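Transmembrane oligosaccharyl transferase (Archaeoglobus fulgidus, PDB 3WAJ) is an archaeal membrane-embedded oligosaccharyl transferase of the STT3/AglB family, joining a helical transmembrane region of the GT-C type to a large soluble C-terminal portion. Local coordinates at residues F641-S644 with T648-Y651; L725-M730 with M740-V745. All blocks are in the same frame, centred on the assembly; numbering follows the deposited sequence.

Interaction 1 of 2, residues F641-S644 with T648-Y651; sequences FYYS and TFGY
With CG anti to the backbone N in Phe649 (chi1 -168°) and anti to the carbonyl carbon in Phe641 and Tyr643, the Phe649 ring comes to lie between the other two on one face of this antiparallel hairpin. Tyr643 meets it closely: CD2 of Phe649 stands over the face of the Tyr643 ring, 3.3 Å from Tyr643 CZ, with the planes inclined by 44°. At the far end of Phe649, CZ reaches Phe641 CD1 at 3.6 Å; those rings are nearly parallel but slid apart, so they scarcely overlap. Tyr651 completes the aromatic cluster by turning its edge to the face of Phe641, centroids 5.5 Å apart. On the reverse face Tyr642 folds its ring back over Gly650, whose CA makes a CH-pi contact 4.2 Å from the ring centroid. Tyr642 and Gly650 form the hydrogen-bonded pair: Tyr642 N gives to Gly650 O at 2.9 Å, and Gly650 N to Tyr642 O at 2.8 Å. Near the turn, Ser644 N bonds to Thr648 O, and the two hydroxyls, Ser644 OG and Thr648 OG1, are hydrogen-bonded at 2.6 Å. The strand holding Phe641 is central in a three-stranded sheet, flanked by strands 649-652 and 663-664. The hairpin's aromatic face packs on helix 740-755, Phe641 against Tyr749 and Ala750 and Phe649 against Tyr749, and on helix 717-732 through Tyr643.

Interaction 2 of 2, residues L725-M730 with M740-V745; sequences LYEAVM and MGTQEV
Glu727 and Thr742 bridge two helical segments, 725-730 and 740-745, each in regular alpha-helical geometry, with Val729 N bonded to Leu725 O in the first and Glu744 N to Met740 O in the second. The two side chains approach from opposite directions. Glu727 sets CG anti to its backbone N (chi1 -176°) and runs on extended, which carries the carboxylate across to the neighbouring helix. There Thr742 OG1 donates to Glu727 OE2 at 2.6 Å. The hydroxyl stands well above the carboxylate plane, 52° out of it, rather than lying within that plane. Glu727 OE1 is also near, 3.1 Å from Thr742 OG1, but the angle is too poor for a second bond; this oxygen instead passes 3.4 Å from Thr742 CB. The acid's other partners fix it further: OE1 accepts from the backbone N of Thr739, just before helix 740-755, and OE2 is hydrogen-bonded to Tyr708 OH. Thr742 OG1 in turn is hydrogen-bonded to Trp705 NE1. Both residues are buried, so the contact is a buried polar link between two helices that also pack through Val745 against Val720 and Ala724. With the Thr742 hydroxyl and the backbone N-H of Thr739 donating to it, and Tyr708 OH also hydrogen-bonded, the Glu727 carboxylate is probably stabilised as an anion despite its burial.

Following the chain toward the C terminus, interaction 1 comes first: 641-644 turns back on 648-651 and closes a tight hairpin, with three residues between the segments. Strand 663-664 then adds to the other side of 640-643 before the chain enters helix 717-732. Interaction 2 closes a wider loop between 725-730 and 740-745, with nine residues between them, the first two still in helix 717-732, and ties that helix to helix 740-755. The two closures follow in series, neither nested nor crossed, with centres about 15 Å apart. They meet directly where Tyr643 CE2 packs 3.5 Å from Val729 CG2, so the small antiparallel sheet and the helix pair form one continuous part of the soluble region.

Interaction 1 of 2, residues F641-S644 with T648-Y651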
loop_
_atom_site.group_PDB
_atom_site.type_symbol
_atom_site.label_atom_id
_atom_site.label_comp_id
_atom_site.label_asym_id
_atom_site.label_seq_id
_atom_site.Cartn_x
_atom_site.Cartn_y
_atom_site.Cartn_z
ATOM N N PHE A 641 -10.218 -0.401 -31.186
ATOM C CA PHE A 641 -11.070 -1.179 -32.082
ATOM C C PHE A 641 -12.492 -0.653 -31.950
ATOM O O PHE A 641 -12.908 -0.241 -30.863
ATOM C CB PHE A 641 -11.051 -2.660 -31.689
ATOM C CG PHE A 641 -9.793 -3.381 -32.094
ATOM C CD1 PHE A 641 -9.414 -3.433 -33.433
ATOM C CD2 PHE A 641 -9.002 -4.024 -31.143
ATOM C CE1 PHE A 641 -8.264 -4.091 -33.825
ATOM C CE2 PHE A 641 -7.845 -4.684 -31.520
ATOM C CZ PHE A 641 -7.476 -4.722 -32.867
ATOM N N TYR A 642 -13.241 -0.685 -33.042
ATOM C CA TYR A 642 -14.630 -0.221 -33.024
ATOM C C TYR A 642 -15.474 -0.839 -34.154
ATOM O O TYR A 642 -14.932 -1.299 -35.169
ATOM C CB TYR A 642 -14.656 1.300 -33.186
ATOM C CG TYR A 642 -14.239 1.725 -34.576
ATOM C CD1 TYR A 642 -12.901 1.913 -34.887
ATOM C CD2 TYR A 642 -15.181 1.903 -35.590
ATOM C CE1 TYR A 642 -12.506 2.280 -36.157
ATOM C CE2 TYR A 642 -14.800 2.282 -36.863
ATOM C CZ TYR A 642 -13.461 2.470 -37.139
ATOM O OH TYR A 642 -13.069 2.847 -38.405
ATOM N N TYR A 643 -16.795 -0.802 -33.985
ATOM C CA TYR A 643 -17.736 -1.049 -35.081
ATOM C C TYR A 643 -18.405 0.250 -35.525
ATOM O O TYR A 643 -18.933 1.011 -34.703
ATOM C CB TYR A 643 -18.804 -2.051 -34.669
ATOM C CG TYR A 643 -18.214 -3.374 -34.305
ATOM C CD1 TYR A 643 -18.115 -4.401 -35.241
ATOM C CD2 TYR A 643 -17.717 -3.591 -33.030
ATOM C CE1 TYR A 643 -17.556 -5.632 -34.895
ATOM C CE2 TYR A 643 -17.150 -4.796 -32.683
ATOM C CZ TYR A 643 -17.077 -5.812 -33.610
ATOM O OH TYR A 643 -16.500 -6.989 -33.220
ATOM N N SER A 644 -18.375 0.500 -36.832
ATOM C CA SER A 644 -18.952 1.712 -37.400
ATOM C C SER A 644 -20.469 1.642 -37.294
ATOM O O SER A 644 -21.026 0.580 -36.992
ATOM C CB SER A 644 -18.542 1.868 -38.864
ATOM O OG SER A 644 -19.191 0.915 -39.677
ATOM N N THR A 648 -19.308 -2.037 -39.682
ATOM C CA THR A 648 -18.005 -2.514 -40.118
ATOM C C THR A 648 -17.002 -2.456 -38.972
ATOM O O THR A 648 -16.941 -1.471 -38.241
ATOM C CB THR A 648 -17.481 -1.747 -41.352
ATOM O OG1 THR A 648 -17.343 -0.356 -41.030
ATOM C CG2 THR A 648 -18.434 -1.927 -42.556
ATOM N N PHE A 649 -16.236 -3.530 -38.815
ATOM C CA PHE A 649 -15.181 -3.594 -37.816
ATOM C C PHE A 649 -13.969 -2.814 -38.297
ATOM O O PHE A 649 -13.576 -2.916 -39.469
ATOM C CB PHE A 649 -14.767 -5.047 -37.562
ATOM C CG PHE A 649 -13.878 -5.225 -36.345
ATOM C CD1 PHE A 649 -12.629 -5.821 -36.461
ATOM C CD2 PHE A 649 -14.294 -4.793 -35.085
ATOM C CE1 PHE A 649 -11.816 -6.004 -35.344
ATOM C CE2 PHE A 649 -13.484 -4.967 -33.965
ATOM C CZ PHE A 649 -12.243 -5.567 -34.093
ATOM N N GLY A 650 -13.364 -2.044 -37.393
ATOM C CA GLY A 650 -12.177 -1.300 -37.747
ATOM C C GLY A 650 -11.264 -1.027 -36.576
ATOM O O GLY A 650 -11.637 -1.222 -35.406
ATOM N N TYR A 651 -10.057 -0.576 -36.911
ATOM C CA TYR A 651 -9.115 -0.041 -35.950
ATOM C C TYR A 651 -8.759 1.408 -36.326
ATOM O O TYR A 651 -8.457 1.724 -37.476
ATOM C CB TYR A 651 -7.849 -0.902 -35.900
ATOM C CG TYR A 651 -6.737 -0.288 -35.062
ATOM C CD1 TYR A 651 -6.760 -0.376 -33.677
ATOM C CD2 TYR A 651 -5.666 0.378 -35.660
ATOM C CE1 TYR A 651 -5.752 0.179 -32.907
ATOM C CE2 TYR A 651 -4.661 0.929 -34.905
ATOM C CZ TYR A 651 -4.705 0.828 -33.525
ATOM O OH TYR A 651 -3.703 1.380 -32.756
#

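Interaction 2 of 2, residues L725-M730 with M740-V745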
loop_
_atom_site.group_PDB
_atom_site.type_symbol
_atom_site.label_atom_id
_atom_site.label_comp_id
_atom_site.label_asym_id
_atom_site.label_seq_id
_atom_site.Cartn_x
_atom_site.Cartn_y
_atom_site.Cartn_z
ATOM N N LEU A 725 -14.112 -10.646 -28.155
ATOM C CA LEU A 725 -14.791 -9.504 -28.781
ATOM C C LEU A 725 -16.224 -9.338 -28.297
ATOM O O LEU A 725 -16.676 -8.226 -28.045
ATOM C CB LEU A 725 -14.780 -9.633 -30.298
ATOM C CG LEU A 725 -13.413 -9.449 -30.935
ATOM C CD1 LEU A 725 -13.503 -9.683 -32.434
ATOM C CD2 LEU A 725 -12.901 -8.040 -30.635
ATOM N N TYR A 726 -16.946 -10.441 -28.161
ATOM C CA TYR A 726 -18.307 -10.371 -27.649
ATOM C C TYR A 726 -18.337 -9.756 -26.255
ATOM O O TYR A 726 -19.147 -8.868 -25.981
ATOM C CB TYR A 726 -18.943 -11.767 -27.617
ATOM C CG TYR A 726 -20.391 -11.745 -27.210
ATOM C CD1 TYR A 726 -21.388 -11.537 -28.146
ATOM C CD2 TYR A 726 -20.765 -11.925 -25.887
ATOM C CE1 TYR A 726 -22.734 -11.527 -27.780
ATOM C CE2 TYR A 726 -22.104 -11.911 -25.512
ATOM C CZ TYR A 726 -23.079 -11.714 -26.465
ATOM O OH TYR A 726 -24.407 -11.696 -26.096
ATOM N N GLU A 727 -17.463 -10.232 -25.369
ATOM C CA GLU A 727 -17.379 -9.669 -24.017
ATOM C C GLU A 727 -17.084 -8.175 -24.082
ATOM O O GLU A 727 -17.671 -7.375 -23.345
ATOM C CB GLU A 727 -16.281 -10.363 -23.200
ATOM C CG GLU A 727 -16.201 -9.900 -21.743
ATOM C CD GLU A 727 -14.824 -10.126 -21.099
ATOM O OE1 GLU A 727 -14.132 -9.116 -20.829
ATOM O OE2 GLU A 727 -14.439 -11.304 -20.858
ATOM N N ALA A 728 -16.188 -7.796 -24.986
ATOM C CA ALA A 728 -15.736 -6.404 -25.046
ATOM C C ALA A 728 -16.891 -5.484 -25.457
ATOM O O ALA A 728 -17.177 -4.487 -24.794
ATOM C CB ALA A 728 -14.548 -6.261 -25.997
ATOM N N VAL A 729 -17.560 -5.845 -26.547
ATOM C CA VAL A 729 -18.644 -5.042 -27.083
ATOM C C VAL A 729 -19.770 -4.991 -26.079
ATOM O O VAL A 729 -20.340 -3.931 -25.823
ATOM C CB VAL A 729 -19.154 -5.634 -28.395
ATOM C CG1 VAL A 729 -20.387 -4.888 -28.874
ATOM C CG2 VAL A 729 -18.048 -5.585 -29.442
ATOM N N MET A 730 -20.085 -6.150 -25.510
ATOM C CA MET A 730 -21.088 -6.229 -24.467
ATOM C C MET A 730 -20.810 -5.222 -23.350
ATOM O O MET A 730 -21.696 -4.454 -22.996
ATOM C CB MET A 730 -21.170 -7.641 -23.887
ATOM C CG MET A 730 -22.112 -7.745 -22.690
ATOM S SD MET A 730 -21.422 -8.654 -21.287
ATOM C CE MET A 730 -22.330 -7.891 -19.947
ATOM N N MET A 740 -9.378 -8.422 -17.641
ATOM C CA MET A 740 -7.967 -8.382 -18.026
ATOM C C MET A 740 -7.525 -9.527 -18.939
ATOM O O MET A 740 -6.728 -9.321 -19.857
ATOM C CB MET A 740 -7.080 -8.271 -16.786
ATOM C CG MET A 740 -7.094 -6.864 -16.207
ATOM S SD MET A 740 -6.198 -6.691 -14.653
ATOM C CE MET A 740 -7.118 -7.893 -13.660
ATOM N N GLY A 741 -8.046 -10.725 -18.695
ATOM C CA GLY A 741 -7.809 -11.853 -19.583
ATOM C C GLY A 741 -8.247 -11.575 -21.014
ATOM O O GLY A 741 -7.549 -11.906 -21.989
ATOM N N THR A 742 -9.406 -10.949 -21.149
ATOM C CA THR A 742 -9.877 -10.539 -22.464
ATOM C C THR A 742 -8.973 -9.439 -23.037
ATOM O O THR A 742 -8.663 -9.421 -24.243
ATOM C CB THR A 742 -11.330 -10.088 -22.401
ATOM O OG1 THR A 742 -12.139 -11.208 -22.025
ATOM C CG2 THR A 742 -11.789 -9.547 -23.742
ATOM N N GLN A 743 -8.521 -8.535 -22.183
ATOM C CA GLN A 743 -7.625 -7.480 -22.661
ATOM C C GLN A 743 -6.374 -8.067 -23.268
ATOM O O GLN A 743 -5.902 -7.597 -24.302
ATOM C CB GLN A 743 -7.268 -6.522 -21.535
ATOM C CG GLN A 743 -8.454 -5.802 -20.957
ATOM C CD GLN A 743 -8.022 -4.731 -19.999
ATOM O OE1 GLN A 743 -6.864 -4.327 -20.012
ATOM N NE2 GLN A 743 -8.939 -4.268 -19.151
ATOM N N GLU A 744 -5.832 -9.093 -22.620
ATOM C CA GLU A 744 -4.623 -9.749 -23.124
ATOM C C GLU A 744 -4.905 -10.419 -24.486
ATOM O O GLU A 744 -4.104 -10.313 -25.426
ATOM C CB GLU A 744 -4.121 -10.780 -22.108
ATOM C CG GLU A 744 -3.172 -11.817 -22.697
ATOM C CD GLU A 744 -2.700 -12.837 -21.659
ATOM O OE1 GLU A 744 -2.640 -14.049 -21.978
ATOM O OE2 GLU A 744 -2.378 -12.420 -20.521
ATOM N N VAL A 745 -6.052 -11.099 -24.581
ATOM C CA VAL A 745 -6.480 -11.699 -25.845
ATOM C C VAL A 745 -6.541 -10.626 -26.924
ATOM O O VAL A 745 -6.014 -10.809 -28.013
ATOM C CB VAL A 745 -7.844 -12.442 -25.727
ATOM C CG1 VAL A 745 -8.367 -12.795 -27.090
ATOM C CG2 VAL A 745 -7.687 -13.722 -24.895
#